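Local coordinates for protein ALDH21) (Physcomitrella patens subsp. patens, PDB 5MZ5) that oxidises succinic semialdehyde with NADP(+) as coenzyme, as a plant member of the aldehyde dehydrogenase family, at residues C320-R325 with P418-Y423; R325-E330 with K433-T438; R411-F416 with N437-L442. All blocks are in the same frame, centred on the assembly; numbering follows the deposited sequence.

Interaction 1 of 3, residues C320-R325 with P418-Y423; sequences CIHMQR and PVVLLY
Leu421 N donates to Gln324 O at 2.7 Å and 172°, a short and nearly straight backbone bond that fixes the pairing of 320-325 with 418-423. Two CA-H...O contacts flank it: Val420 CA approaches the same Gln324 O, and Arg325 CA lies 3.4 Å from Leu421 O. Arg325 and Leu421 form a parallel bridge, and their CB atoms project to one face of the sheet. Upstream, His322 turns the edge of its ring to the backbone, with CE1 3.1 Å from Val419 O and that oxygen in the ring plane. One face of this ring lies against Gln324 N, two residues on. Met323 bends at chi3 (78°), which brings its CE to 4.0 Å from Val420 CG1, with Leu308 beside Met323 and Phe313 beside Val420, both from helix 301-313. In the second shell, the Gln324 amide bonds to Glu413 O and Ile415 N, tying the strand to the loop that carries the NADP(+)-binding Glu414. Strand 323-329 follows shortly after Cys320, which binds succinate and NADP(+). The N-to-C directions of strands 323-325 and 419-423 differ by 41°, yet the pairing is that of neighbouring parallel strands in the sheet of the catalytic domain.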
ATOM      1  N   CYS A 320      10.292  12.887 -26.750  1.00 37.32           N
ATOM      2  CA  CYS A 320      10.435  13.754 -25.586  1.00 38.15           C
ATOM      3  C   CYS A 320      11.542  13.255 -24.648  1.00 37.27           C
ATOM      4  O   CYS A 320      12.014  14.032 -23.829  1.00 35.81           O
ATOM      5  CB  CYS A 320       9.095  13.907 -24.866  1.00 40.26           C
ATOM      6  SG  CYS A 320       7.767  14.602 -25.898  1.00 45.50           S
ATOM      7  N   ILE A 321      11.992  11.971 -24.812  1.00 31.98           N
ATOM      8  CA  ILE A 321      13.088  11.374 -24.029  1.00 30.39           C
ATOM      9  C   ILE A 321      14.301  11.001 -24.923  1.00 32.28           C
ATOM     10  O   ILE A 321      15.157  10.226 -24.505  1.00 31.60           O
ATOM     11  CB  ILE A 321      12.650  10.212 -23.098  1.00 31.80           C
ATOM     12  CG1 ILE A 321      11.946   9.061 -23.884  1.00 31.50           C
ATOM     13  CG2 ILE A 321      11.806  10.764 -21.945  1.00 30.18           C
ATOM     14  CD1 ILE A 321      11.485   7.807 -23.016  1.00 28.33           C
ATOM     15  N   HIS A 322      14.391  11.601 -26.127  1.00 27.81           N
ATOM     16  CA  HIS A 322      15.532  11.447 -27.028  1.00 26.69           C
ATOM     17  C   HIS A 322      16.812  11.865 -26.274  1.00 26.86           C
ATOM     18  O   HIS A 322      16.779  12.840 -25.528  1.00 23.92           O
ATOM     19  CB  HIS A 322      15.313  12.347 -28.261  1.00 27.74           C
ATOM     20  CG  HIS A 322      16.570  12.747 -28.988  1.00 31.24           C
ATOM     21  ND1 HIS A 322      16.859  14.075 -29.246  1.00 32.48           N
ATOM     22  CD2 HIS A 322      17.541  11.975 -29.533  1.00 32.58           C
ATOM     23  CE1 HIS A 322      18.018  14.070 -29.880  1.00 32.09           C
ATOM     24  NE2 HIS A 322      18.466  12.830 -30.076  1.00 32.58           N
ATOM     25  N   MET A 323      17.913  11.096 -26.402  1.00 23.88           N
ATOM     26  CA  MET A 323      19.175  11.462 -25.736  1.00 22.41           C
ATOM     27  C   MET A 323      19.844  12.567 -26.568  1.00 27.74           C
ATOM     28  O   MET A 323      20.449  12.305 -27.614  1.00 27.85           O
ATOM     29  CB  MET A 323      20.085  10.245 -25.536  1.00 24.38           C
ATOM     30  CG  MET A 323      21.404  10.547 -24.827  1.00 27.66           C
ATOM     31  SD  MET A 323      22.567   9.169 -25.057  1.00 31.54           S
ATOM     32  CE  MET A 323      23.110   9.496 -26.753  1.00 28.55           C
ATOM     33  N   GLN A 324      19.679  13.814 -26.117  1.00 25.94           N
ATOM     34  CA  GLN A 324      20.203  14.985 -26.818  1.00 25.80           C
ATOM     35  C   GLN A 324      21.644  15.309 -26.424  1.00 28.86           C
ATOM     36  O   GLN A 324      22.392  15.814 -27.252  1.00 26.39           O
ATOM     37  CB  GLN A 324      19.289  16.194 -26.578  1.00 25.99           C
ATOM     38  CG  GLN A 324      19.553  17.356 -27.536  1.00 28.85           C
ATOM     39  CD  GLN A 324      18.552  18.466 -27.339  1.00 42.74           C
ATOM     40  OE1 GLN A 324      17.335  18.243 -27.296  1.00 36.86           O
ATOM     41  NE2 GLN A 324      19.039  19.687 -27.190  1.00 28.75           N
ATOM     42  N   ARG A 325      22.018  15.036 -25.157  1.00 27.04           N
ATOM     43  CA  ARG A 325      23.344  15.366 -24.620  1.00 27.76           C
ATOM     44  C   ARG A 325      24.040  14.137 -24.046  1.00 32.65           C
ATOM     45  O   ARG A 325      23.445  13.376 -23.274  1.00 30.92           O
ATOM     46  CB  ARG A 325      23.249  16.482 -23.559  1.00 26.79           C
ATOM     47  CG  ARG A 325      22.590  17.780 -24.054  1.00 27.98           C
ATOM     48  CD  ARG A 325      22.424  18.777 -22.930  1.00 29.24           C
ATOM     49  NE  ARG A 325      21.370  18.409 -21.974  1.00 27.87           N
ATOM     50  CZ  ARG A 325      21.486  18.507 -20.654  1.00 37.74           C
ATOM     51  NH1 ARG A 325      20.458  18.218 -19.870  1.00 27.02           N
ATOM     52  NH2 ARG A 325      22.630  18.913 -20.107  1.00 24.55           N
ATOM     53  N   PRO A 418      17.506  13.996 -35.106  1.00 30.47           N
ATOM     54  CA  PRO A 418      18.578  13.009 -34.866  1.00 29.61           C
ATOM     55  C   PRO A 418      19.932  13.684 -34.646  1.00 32.43           C
ATOM     56  O   PRO A 418      20.848  13.554 -35.460  1.00 33.62           O
ATOM     57  CB  PRO A 418      18.508  12.110 -36.112  1.00 31.19           C
ATOM     58  CG  PRO A 418      18.025  13.032 -37.203  1.00 35.41           C
ATOM     59  CD  PRO A 418      17.174  14.101 -36.547  1.00 31.00           C
ATOM     60  N   VAL A 419      20.031  14.442 -33.543  1.00 26.63           N
ATOM     61  CA  VAL A 419      21.199  15.239 -33.178  1.00 25.23           C
ATOM     62  C   VAL A 419      21.616  14.946 -31.759  1.00 28.99           C
ATOM     63  O   VAL A 419      20.786  15.035 -30.849  1.00 28.23           O
ATOM     64  CB  VAL A 419      20.997  16.775 -33.404  1.00 27.45           C
ATOM     65  CG1 VAL A 419      22.316  17.539 -33.223  1.00 27.54           C
ATOM     66  CG2 VAL A 419      20.407  17.071 -34.774  1.00 26.54           C
ATOM     67  N   VAL A 420      22.912  14.626 -31.574  1.00 26.82           N
ATOM     68  CA  VAL A 420      23.519  14.348 -30.271  1.00 27.26           C
ATOM     69  C   VAL A 420      24.665  15.317 -30.001  1.00 32.07           C
ATOM     70  O   VAL A 420      25.563  15.468 -30.830  1.00 30.96           O
ATOM     71  CB  VAL A 420      23.969  12.867 -30.116  1.00 31.00           C
ATOM     72  CG1 VAL A 420      24.668  12.630 -28.774  1.00 30.27           C
ATOM     73  CG2 VAL A 420      22.790  11.914 -30.277  1.00 30.11           C
ATOM     74  N   LEU A 421      24.624  15.973 -28.834  1.00 30.19           N
ATOM     75  CA  LEU A 421      25.673  16.886 -28.398  1.00 30.32           C
ATOM     76  C   LEU A 421      26.607  16.160 -27.449  1.00 35.21           C
ATOM     77  O   LEU A 421      26.200  15.771 -26.358  1.00 35.06           O
ATOM     78  CB  LEU A 421      25.110  18.163 -27.764  1.00 30.17           C
ATOM     79  CG  LEU A 421      24.157  19.010 -28.614  1.00 34.90           C
ATOM     80  CD1 LEU A 421      23.991  20.358 -28.013  1.00 35.61           C
ATOM     81  CD2 LEU A 421      24.642  19.159 -30.049  1.00 34.39           C
ATOM     82  N   LEU A 422      27.852  15.943 -27.899  1.00 32.87           N
ATOM     83  CA  LEU A 422      28.889  15.226 -27.161  1.00 32.79           C
ATOM     84  C   LEU A 422      29.769  16.150 -26.333  1.00 36.19           C
ATOM     85  O   LEU A 422      30.214  17.196 -26.811  1.00 35.74           O
ATOM     86  CB  LEU A 422      29.744  14.409 -28.152  1.00 33.22           C
ATOM     87  CG  LEU A 422      30.871  13.528 -27.599  1.00 37.44           C
ATOM     88  CD1 LEU A 422      30.347  12.454 -26.617  1.00 36.64           C
ATOM     89  CD2 LEU A 422      31.623  12.866 -28.733  1.00 40.71           C
ATOM     90  N   TYR A 423      30.030  15.739 -25.087  1.00 32.52           N
ATOM     91  CA  TYR A 423      30.871  16.464 -24.125  1.00 31.97           C
ATOM     92  C   TYR A 423      31.737  15.500 -23.328  1.00 35.48           C
ATOM     93  O   TYR A 423      31.368  14.345 -23.099  1.00 34.51           O
ATOM     94  CB  TYR A 423      30.009  17.283 -23.138  1.00 31.72           C
ATOM     95  CG  TYR A 423      29.104  18.298 -23.798  1.00 31.32           C
ATOM     96  CD1 TYR A 423      29.591  19.540 -24.198  1.00 33.56           C
ATOM     97  CD2 TYR A 423      27.758  18.013 -24.036  1.00 30.93           C
ATOM     98  CE1 TYR A 423      28.767  20.475 -24.824  1.00 35.29           C
ATOM     99  CE2 TYR A 423      26.919  18.945 -24.654  1.00 31.53           C
ATOM    100  CZ  TYR A 423      27.429  20.176 -25.047  1.00 39.59           C
ATOM    101  OH  TYR A 423      26.621  21.109 -25.658  1.00 36.31           O
TER

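Interaction 2 of 3, residues R325-E330 with K433-T438; sequences RLYVHE and KECNNT
Arg325 NH2 is held by two acceptors, Glu434 O at 3.0 Å with a bent angle of 146° and Tyr327 OH at 2.8 Å, the latter tilted from the guanidinium plane. Arg325 NH1 donates to Cys435 O at 2.8 Å and 168°, so two successive carbonyls at the end of helix 428-435 meet the group, both close to its plane. NE bonds to Asn289, and every nitrogen of the guanidinium thus has a partner. The bend at chi3 (-72°) swings the group from the strand to the helix end. Thr438 adds a methyl, its CG2 3.5 Å from Arg325 NH1. Beside this, the Tyr327 ring and the Glu434 side chain cross at about a right angle, with Glu434 CG 3.6 Å from Tyr327 CE1. Cys435 SG approaches the ring obliquely, 4.9 Å from the Tyr327 centroid, in a sulfur-aromatic contact. A water in the ring plane joins Tyr327 OH to Glu434 OE2, which also forms a salt bridge with Arg411. Carbonyls at a helix C terminus carry partial negative charge, so they probably stabilise the positive charge of Arg325 while anchoring the helix end to strand 323-329, and Glu434 OE2 probably offsets the nearby charge of Arg411.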
ATOM      1  N   ARG A 325      22.018  15.036 -25.157  1.00 27.04           N
ATOM      2  CA  ARG A 325      23.344  15.366 -24.620  1.00 27.76           C
ATOM      3  C   ARG A 325      24.040  14.137 -24.046  1.00 32.65           C
ATOM      4  O   ARG A 325      23.445  13.376 -23.274  1.00 30.92           O
ATOM      5  CB  ARG A 325      23.249  16.482 -23.559  1.00 26.79           C
ATOM      6  CG  ARG A 325      22.590  17.780 -24.054  1.00 27.98           C
ATOM      7  CD  ARG A 325      22.424  18.777 -22.930  1.00 29.24           C
ATOM      8  NE  ARG A 325      21.370  18.409 -21.974  1.00 27.87           N
ATOM      9  CZ  ARG A 325      21.486  18.507 -20.654  1.00 37.74           C
ATOM     10  NH1 ARG A 325      20.458  18.218 -19.870  1.00 27.02           N
ATOM     11  NH2 ARG A 325      22.630  18.913 -20.107  1.00 24.55           N
ATOM     12  N   LEU A 326      25.301  13.938 -24.463  1.00 29.32           N
ATOM     13  CA  LEU A 326      26.099  12.801 -24.050  1.00 29.50           C
ATOM     14  C   LEU A 326      27.380  13.283 -23.369  1.00 34.36           C
ATOM     15  O   LEU A 326      28.188  13.963 -24.000  1.00 36.17           O
ATOM     16  CB  LEU A 326      26.391  11.900 -25.269  1.00 29.06           C
ATOM     17  CG  LEU A 326      27.219  10.628 -25.076  1.00 32.49           C
ATOM     18  CD1 LEU A 326      26.732   9.778 -23.867  1.00 31.33           C
ATOM     19  CD2 LEU A 326      27.251   9.813 -26.367  1.00 32.34           C
ATOM     20  N   TYR A 327      27.542  12.924 -22.082  1.00 28.39           N
ATOM     21  CA  TYR A 327      28.677  13.271 -21.218  1.00 27.48           C
ATOM     22  C   TYR A 327      29.492  12.018 -20.965  1.00 31.27           C
ATOM     23  O   TYR A 327      28.990  11.054 -20.383  1.00 29.49           O
ATOM     24  CB  TYR A 327      28.183  13.917 -19.897  1.00 27.26           C
ATOM     25  CG  TYR A 327      27.410  15.194 -20.159  1.00 26.89           C
ATOM     26  CD1 TYR A 327      28.070  16.414 -20.315  1.00 28.99           C
ATOM     27  CD2 TYR A 327      26.024  15.173 -20.310  1.00 25.73           C
ATOM     28  CE1 TYR A 327      27.369  17.583 -20.615  1.00 30.00           C
ATOM     29  CE2 TYR A 327      25.316  16.329 -20.621  1.00 26.63           C
ATOM     30  CZ  TYR A 327      25.991  17.533 -20.773  1.00 37.96           C
ATOM     31  OH  TYR A 327      25.287  18.665 -21.089  1.00 36.98           O
ATOM     32  N   VAL A 328      30.720  11.992 -21.493  1.00 28.90           N
ATOM     33  CA  VAL A 328      31.602  10.829 -21.377  1.00 28.85           C
ATOM     34  C   VAL A 328      32.850  11.192 -20.572  1.00 32.61           C
ATOM     35  O   VAL A 328      33.465  12.222 -20.821  1.00 30.27           O
ATOM     36  CB  VAL A 328      31.957  10.256 -22.777  1.00 31.73           C
ATOM     37  CG1 VAL A 328      32.849   9.024 -22.660  1.00 31.52           C
ATOM     38  CG2 VAL A 328      30.690   9.942 -23.580  1.00 29.76           C
ATOM     39  N   HIS A 329      33.203  10.356 -19.590  1.00 31.14           N
ATOM     40  CA  HIS A 329      34.387  10.595 -18.782  1.00 31.01           C
ATOM     41  C   HIS A 329      35.655  10.594 -19.685  1.00 34.97           C
ATOM     42  O   HIS A 329      35.753   9.802 -20.627  1.00 32.62           O
ATOM     43  CB  HIS A 329      34.485   9.569 -17.649  1.00 31.32           C
ATOM     44  CG  HIS A 329      35.634   9.838 -16.723  1.00 35.29           C
ATOM     45  ND1 HIS A 329      36.873   9.294 -16.946  1.00 37.72           N
ATOM     46  CD2 HIS A 329      35.698  10.635 -15.633  1.00 37.47           C
ATOM     47  CE1 HIS A 329      37.644   9.742 -15.974  1.00 37.95           C
ATOM     48  NE2 HIS A 329      36.981  10.553 -15.159  1.00 38.00           N
ATOM     49  N   GLU A 330      36.589  11.523 -19.400  1.00 32.96           N
ATOM     50  CA  GLU A 330      37.832  11.750 -20.136  0.50 33.00           C
ATOM     51  C   GLU A 330      38.640  10.479 -20.440  1.00 37.43           C
ATOM     52  O   GLU A 330      39.225  10.408 -21.525  1.00 37.02           O
ATOM     53  CB  GLU A 330      38.705  12.798 -19.427  1.00 34.87           C
ATOM     54  CG  GLU A 330      39.194  12.395 -18.045  1.00 46.67           C
ATOM     55  CD  GLU A 330      40.013  13.399 -17.255  1.00 74.50           C
ATOM     56  OE1 GLU A 330      40.047  13.252 -16.014  1.00 81.69           O
ATOM     57  OE2 GLU A 330      40.612  14.323 -17.851  1.00 71.01           O
ATOM     58  N   LYS A 433      25.753  17.882 -12.273  1.00 25.74           N
ATOM     59  CA  LYS A 433      25.407  19.294 -12.250  1.00 26.33           C
ATOM     60  C   LYS A 433      25.131  19.795 -13.695  1.00 31.38           C
ATOM     61  O   LYS A 433      24.155  20.515 -13.921  1.00 31.66           O
ATOM     62  CB  LYS A 433      26.536  20.106 -11.583  1.00 29.33           C
ATOM     63  CG  LYS A 433      26.177  21.571 -11.356  1.00 46.07           C
ATOM     64  CD  LYS A 433      27.321  22.362 -10.737  1.00 53.86           C
ATOM     65  CE  LYS A 433      26.936  23.808 -10.586  1.00 60.72           C
ATOM     66  NZ  LYS A 433      28.014  24.589  -9.919  1.00 73.28           N
ATOM     67  N   GLU A 434      25.947  19.359 -14.669  1.00 26.46           N
ATOM     68  CA  GLU A 434      25.757  19.737 -16.060  1.00 26.90           C
ATOM     69  C   GLU A 434      24.516  19.078 -16.683  1.00 31.41           C
ATOM     70  O   GLU A 434      23.853  19.698 -17.520  1.00 29.89           O
ATOM     71  CB  GLU A 434      27.030  19.504 -16.897  1.00 28.72           C
ATOM     72  CG  GLU A 434      27.044  20.261 -18.214  1.00 34.45           C
ATOM     73  CD  GLU A 434      26.733  21.748 -18.199  1.00 47.81           C
ATOM     74  OE1 GLU A 434      26.895  22.404 -17.143  1.00 50.53           O
ATOM     75  OE2 GLU A 434      26.353  22.267 -19.272  1.00 37.44           O
ATOM     76  N   CYS A 435      24.194  17.833 -16.262  1.00 29.37           N
ATOM     77  CA  CYS A 435      22.974  17.125 -16.683  1.00 28.52           C
ATOM     78  C   CYS A 435      21.752  17.946 -16.287  1.00 28.56           C
ATOM     79  O   CYS A 435      20.805  18.052 -17.067  1.00 28.15           O
ATOM     80  CB  CYS A 435      22.917  15.731 -16.060  1.00 28.61           C
ATOM     81  SG  CYS A 435      23.967  14.527 -16.889  1.00 33.34           S
ATOM     82  N   ASN A 436      21.805  18.543 -15.080  1.00 24.00           N
ATOM     83  CA  ASN A 436      20.773  19.381 -14.481  1.00 24.46           C
ATOM     84  C   ASN A 436      20.741  20.786 -15.037  1.00 28.86           C
ATOM     85  O   ASN A 436      19.769  21.494 -14.774  1.00 27.41           O
ATOM     86  CB  ASN A 436      20.934  19.429 -12.943  1.00 21.80           C
ATOM     87  CG  ASN A 436      20.648  18.117 -12.273  1.00 33.34           C
ATOM     88  OD1 ASN A 436      19.944  17.247 -12.809  1.00 30.97           O
ATOM     89  ND2 ASN A 436      21.145  17.969 -11.063  1.00 22.75           N
ATOM     90  N   ASN A 437      21.798  21.198 -15.786  1.00 27.64           N
ATOM     91  CA  ASN A 437      21.934  22.537 -16.373  1.00 27.41           C
ATOM     92  C   ASN A 437      21.058  22.672 -17.633  1.00 31.73           C
ATOM     93  O   ASN A 437      21.551  22.761 -18.772  1.00 32.00           O
ATOM     94  CB  ASN A 437      23.424  22.892 -16.621  1.00 26.27           C
ATOM     95  CG  ASN A 437      23.653  24.341 -16.964  1.00 39.57           C
ATOM     96  OD1 ASN A 437      22.762  25.178 -16.823  1.00 31.48           O
ATOM     97  ND2 ASN A 437      24.853  24.674 -17.432  1.00 31.88           N
ATOM     98  N   THR A 438      19.738  22.669 -17.397  1.00 26.53           N
ATOM     99  CA  THR A 438      18.688  22.709 -18.411  1.00 26.63           C
ATOM    100  C   THR A 438      17.384  23.171 -17.763  1.00 30.74           C
ATOM    101  O   THR A 438      17.225  23.037 -16.549  1.00 28.25           O
ATOM    102  CB  THR A 438      18.535  21.298 -19.078  1.00 29.97           C
ATOM    103  OG1 THR A 438      17.498  21.342 -20.057  1.00 26.97           O
ATOM    104  CG2 THR A 438      18.226  20.178 -18.065  1.00 26.40           C
TER
HETATM  105  O   HOH W   1      26.997  21.003 -21.488  1.00 33.00           O

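Interaction 3 of 3, residues R411-F416 with N437-L442; sequences RKEEIF and NTHYGL
An ST turn at Thr438, whose OG1 accepts from Tyr440 N, shapes the loop that meets the end of helix 409-412 and the NADP(+)-binding residue Glu414. Arg411 grips Asn437 O end-on: NH2 donates at 2.8 Å and NH1 at 3.1 Å, both with the oxygen in the guanidinium plane. The NH1 bond runs nearly along the C=O axis, whereas the NH2 bond approaches from farther off it. A bend at chi2 (54°) brings the Arg411 guanidinium to this oxygen. A water donates to Lys412 O and lies 2.7 Å from Thr438 OG1, linking the two segments. His439 NE2 makes a weak bond to Glu413 OE1, which lies in the plane of the imidazole; the other ring nitrogen, ND1, is bound to Asp486. Lys412 NZ forms a salt bridge with Glu413 OE2 at 2.8 Å, through the anti lone pair of that oxygen, so the carboxylate is held at both of its oxygens. The Tyr440 ring sets an edge to Lys412 O and one face to His439 ND1. Glu414 OE2 accepts from Gly288 N, and Glu414 N donates to Tyr440 OH at 3.2 Å and 152°.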
ATOM      1  N   ARG A 411      21.803  23.404 -27.797  1.00 34.25           N
ATOM      2  CA  ARG A 411      22.132  23.051 -26.418  1.00 33.94           C
ATOM      3  C   ARG A 411      21.031  23.447 -25.411  1.00 38.23           C
ATOM      4  O   ARG A 411      20.689  22.660 -24.528  1.00 37.86           O
ATOM      5  CB  ARG A 411      23.521  23.623 -26.028  1.00 31.86           C
ATOM      6  CG  ARG A 411      23.943  23.447 -24.552  1.00 32.28           C
ATOM      7  CD  ARG A 411      23.889  22.005 -24.027  1.00 29.47           C
ATOM      8  NE  ARG A 411      24.239  21.924 -22.605  1.00 35.93           N
ATOM      9  CZ  ARG A 411      23.399  22.153 -21.597  1.00 45.58           C
ATOM     10  NH1 ARG A 411      22.130  22.449 -21.835  1.00 30.00           N
ATOM     11  NH2 ARG A 411      23.824  22.082 -20.344  1.00 33.45           N
ATOM     12  N   LYS A 412      20.480  24.651 -25.560  1.00 35.38           N
ATOM     13  CA  LYS A 412      19.472  25.245 -24.683  1.00 34.66           C
ATOM     14  C   LYS A 412      18.064  24.639 -24.845  1.00 39.56           C
ATOM     15  O   LYS A 412      17.352  24.456 -23.849  1.00 38.72           O
ATOM     16  CB  LYS A 412      19.469  26.770 -24.924  1.00 37.17           C
ATOM     17  CG  LYS A 412      18.506  27.610 -24.083  1.00 51.72           C
ATOM     18  CD  LYS A 412      18.795  29.128 -24.184  1.00 63.84           C
ATOM     19  CE  LYS A 412      18.933  29.714 -25.585  1.00 81.25           C
ATOM     20  NZ  LYS A 412      17.651  29.720 -26.343  1.00 89.85           N
ATOM     21  N   GLU A 413      17.658  24.349 -26.090  1.00 34.92           N
ATOM     22  CA  GLU A 413      16.306  23.874 -26.391  1.00 32.79           C
ATOM     23  C   GLU A 413      16.251  22.421 -26.833  1.00 36.91           C
ATOM     24  O   GLU A 413      17.269  21.836 -27.207  1.00 36.71           O
ATOM     25  CB  GLU A 413      15.667  24.747 -27.504  1.00 33.83           C
ATOM     26  CG  GLU A 413      15.796  26.252 -27.342  1.00 42.11           C
ATOM     27  CD  GLU A 413      15.113  26.869 -26.137  1.00 65.63           C
ATOM     28  OE1 GLU A 413      14.132  26.284 -25.625  1.00 54.86           O
ATOM     29  OE2 GLU A 413      15.556  27.961 -25.716  1.00 73.45           O
ATOM     30  N   GLU A 414      15.027  21.870 -26.848  1.00 32.40           N
ATOM     31  CA  GLU A 414      14.720  20.535 -27.335  1.00 31.84           C
ATOM     32  C   GLU A 414      14.868  20.580 -28.856  1.00 37.06           C
ATOM     33  O   GLU A 414      14.182  21.360 -29.521  1.00 37.29           O
ATOM     34  CB  GLU A 414      13.277  20.155 -26.947  1.00 31.96           C
ATOM     35  CG  GLU A 414      12.843  18.780 -27.455  1.00 32.43           C
ATOM     36  CD  GLU A 414      11.501  18.330 -26.915  1.00 37.68           C
ATOM     37  OE1 GLU A 414      10.537  19.116 -27.023  1.00 38.64           O
ATOM     38  OE2 GLU A 414      11.405  17.196 -26.393  1.00 30.81           O
ATOM     39  N   ILE A 415      15.794  19.790 -29.401  1.00 34.41           N
ATOM     40  CA  ILE A 415      16.020  19.768 -30.841  1.00 34.15           C
ATOM     41  C   ILE A 415      14.940  18.887 -31.549  1.00 35.16           C
ATOM     42  O   ILE A 415      14.500  19.238 -32.638  1.00 32.41           O
ATOM     43  CB  ILE A 415      17.497  19.408 -31.184  1.00 38.40           C
ATOM     44  CG1 ILE A 415      17.858  19.797 -32.628  1.00 40.12           C
ATOM     45  CG2 ILE A 415      17.835  17.945 -30.892  1.00 40.51           C
ATOM     46  CD1 ILE A 415      19.379  20.299 -32.822  1.00 51.52           C
ATOM     47  N   PHE A 416      14.493  17.777 -30.904  1.00 32.31           N
ATOM     48  CA  PHE A 416      13.482  16.856 -31.460  1.00 32.69           C
ATOM     49  C   PHE A 416      13.890  16.382 -32.897  1.00 37.08           C
ATOM     50  O   PHE A 416      13.098  16.424 -33.844  1.00 36.97           O
ATOM     51  CB  PHE A 416      12.082  17.524 -31.418  1.00 34.37           C
ATOM     52  CG  PHE A 416      10.948  16.646 -30.964  1.00 35.85           C
ATOM     53  CD1 PHE A 416      10.840  16.254 -29.630  1.00 38.28           C
ATOM     54  CD2 PHE A 416       9.950  16.250 -31.857  1.00 38.58           C
ATOM     55  CE1 PHE A 416       9.762  15.472 -29.197  1.00 38.89           C
ATOM     56  CE2 PHE A 416       8.875  15.454 -31.423  1.00 40.75           C
ATOM     57  CZ  PHE A 416       8.792  15.072 -30.100  1.00 38.38           C
ATOM     58  N   ASN A 437      21.798  21.198 -15.786  1.00 27.64           N
ATOM     59  CA  ASN A 437      21.934  22.537 -16.373  1.00 27.41           C
ATOM     60  C   ASN A 437      21.058  22.672 -17.633  1.00 31.73           C
ATOM     61  O   ASN A 437      21.551  22.761 -18.772  1.00 32.00           O
ATOM     62  CB  ASN A 437      23.424  22.892 -16.621  1.00 26.27           C
ATOM     63  CG  ASN A 437      23.653  24.341 -16.964  1.00 39.57           C
ATOM     64  OD1 ASN A 437      22.762  25.178 -16.823  1.00 31.48           O
ATOM     65  ND2 ASN A 437      24.853  24.674 -17.432  1.00 31.88           N
ATOM     66  N   THR A 438      19.738  22.669 -17.397  1.00 26.53           N
ATOM     67  CA  THR A 438      18.688  22.709 -18.411  1.00 26.63           C
ATOM     68  C   THR A 438      17.384  23.171 -17.763  1.00 30.74           C
ATOM     69  O   THR A 438      17.225  23.037 -16.549  1.00 28.25           O
ATOM     70  CB  THR A 438      18.535  21.298 -19.078  1.00 29.97           C
ATOM     71  OG1 THR A 438      17.498  21.342 -20.057  1.00 26.97           O
ATOM     72  CG2 THR A 438      18.226  20.178 -18.065  1.00 26.40           C
ATOM     73  N   HIS A 439      16.449  23.674 -18.572  1.00 30.17           N
ATOM     74  CA  HIS A 439      15.134  24.109 -18.113  1.00 31.54           C
ATOM     75  C   HIS A 439      14.100  22.984 -18.256  1.00 32.55           C
ATOM     76  O   HIS A 439      12.950  23.132 -17.844  1.00 31.74           O
ATOM     77  CB  HIS A 439      14.696  25.436 -18.760  1.00 34.80           C
ATOM     78  CG  HIS A 439      14.609  25.436 -20.262  1.00 40.70           C
ATOM     79  ND1 HIS A 439      13.390  25.236 -20.923  1.00 43.42           N
ATOM     80  CD2 HIS A 439      15.558  25.729 -21.183  1.00 44.49           C
ATOM     81  CE1 HIS A 439      13.646  25.400 -22.215  1.00 43.55           C
ATOM     82  NE2 HIS A 439      14.938  25.683 -22.425  1.00 44.60           N
ATOM     83  N   TYR A 440      14.544  21.820 -18.754  1.00 27.87           N
ATOM     84  CA  TYR A 440      13.728  20.603 -18.863  1.00 26.09           C
ATOM     85  C   TYR A 440      14.102  19.666 -17.699  1.00 28.59           C
ATOM     86  O   TYR A 440      15.057  19.943 -16.972  1.00 26.91           O
ATOM     87  CB  TYR A 440      13.967  19.924 -20.215  1.00 28.05           C
ATOM     88  CG  TYR A 440      13.684  20.796 -21.424  1.00 31.24           C
ATOM     89  CD1 TYR A 440      12.398  20.900 -21.951  1.00 32.95           C
ATOM     90  CD2 TYR A 440      14.707  21.499 -22.053  1.00 33.19           C
ATOM     91  CE1 TYR A 440      12.141  21.683 -23.084  1.00 32.29           C
ATOM     92  CE2 TYR A 440      14.468  22.266 -23.194  1.00 34.53           C
ATOM     93  CZ  TYR A 440      13.180  22.359 -23.705  1.00 41.93           C
ATOM     94  OH  TYR A 440      12.950  23.140 -24.819  1.00 41.74           O
ATOM     95  N   GLY A 441      13.345  18.584 -17.511  1.00 26.39           N
ATOM     96  CA  GLY A 441      13.611  17.623 -16.444  1.00 26.37           C
ATOM     97  C   GLY A 441      12.794  16.361 -16.558  1.00 30.44           C
ATOM     98  O   GLY A 441      12.147  15.954 -15.599  1.00 29.62           O
ATOM     99  N   LEU A 442      12.828  15.730 -17.730  1.00 27.68           N
ATOM    100  CA  LEU A 442      12.041  14.536 -18.001  1.00 26.91           C
ATOM    101  C   LEU A 442      12.761  13.267 -17.565  1.00 29.37           C
ATOM    102  O   LEU A 442      12.362  12.647 -16.573  1.00 29.38           O
ATOM    103  CB  LEU A 442      11.622  14.544 -19.493  1.00 27.42           C
ATOM    104  CG  LEU A 442      10.518  13.618 -20.028  1.00 33.22           C
ATOM    105  CD1 LEU A 442       9.468  13.300 -19.025  1.00 33.01           C
ATOM    106  CD2 LEU A 442       9.863  14.224 -21.240  1.00 33.72           C
TER
HETATM  107  O   HOH W   2      18.022  23.571 -21.475  1.00 42.05           O

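How the interactions relate
Following the chain from the N terminus, strand 323-329 comes first and serves two contacts, with Arg325 common to both. Interaction 1 closes a loop of 92 residues by pairing this strand with 419-425; interaction 2 closes one of 102 by returning to the end of helix 428-435. Interaction 3 spans only 20 residues, from 411-416 to 437-442. Interaction 1 crosses both others in segment order, whereas interactions 2 and 3 finish on overlapping ground, sharing Asn437 and Thr438. Between interactions 1 and 2, Leu326 makes probable backbone hydrogen bonds with Leu421 and Tyr423, and the Tyr423 and Tyr327 rings pack together. Sheet, helix end and coenzyme-binding loop are thereby tied together.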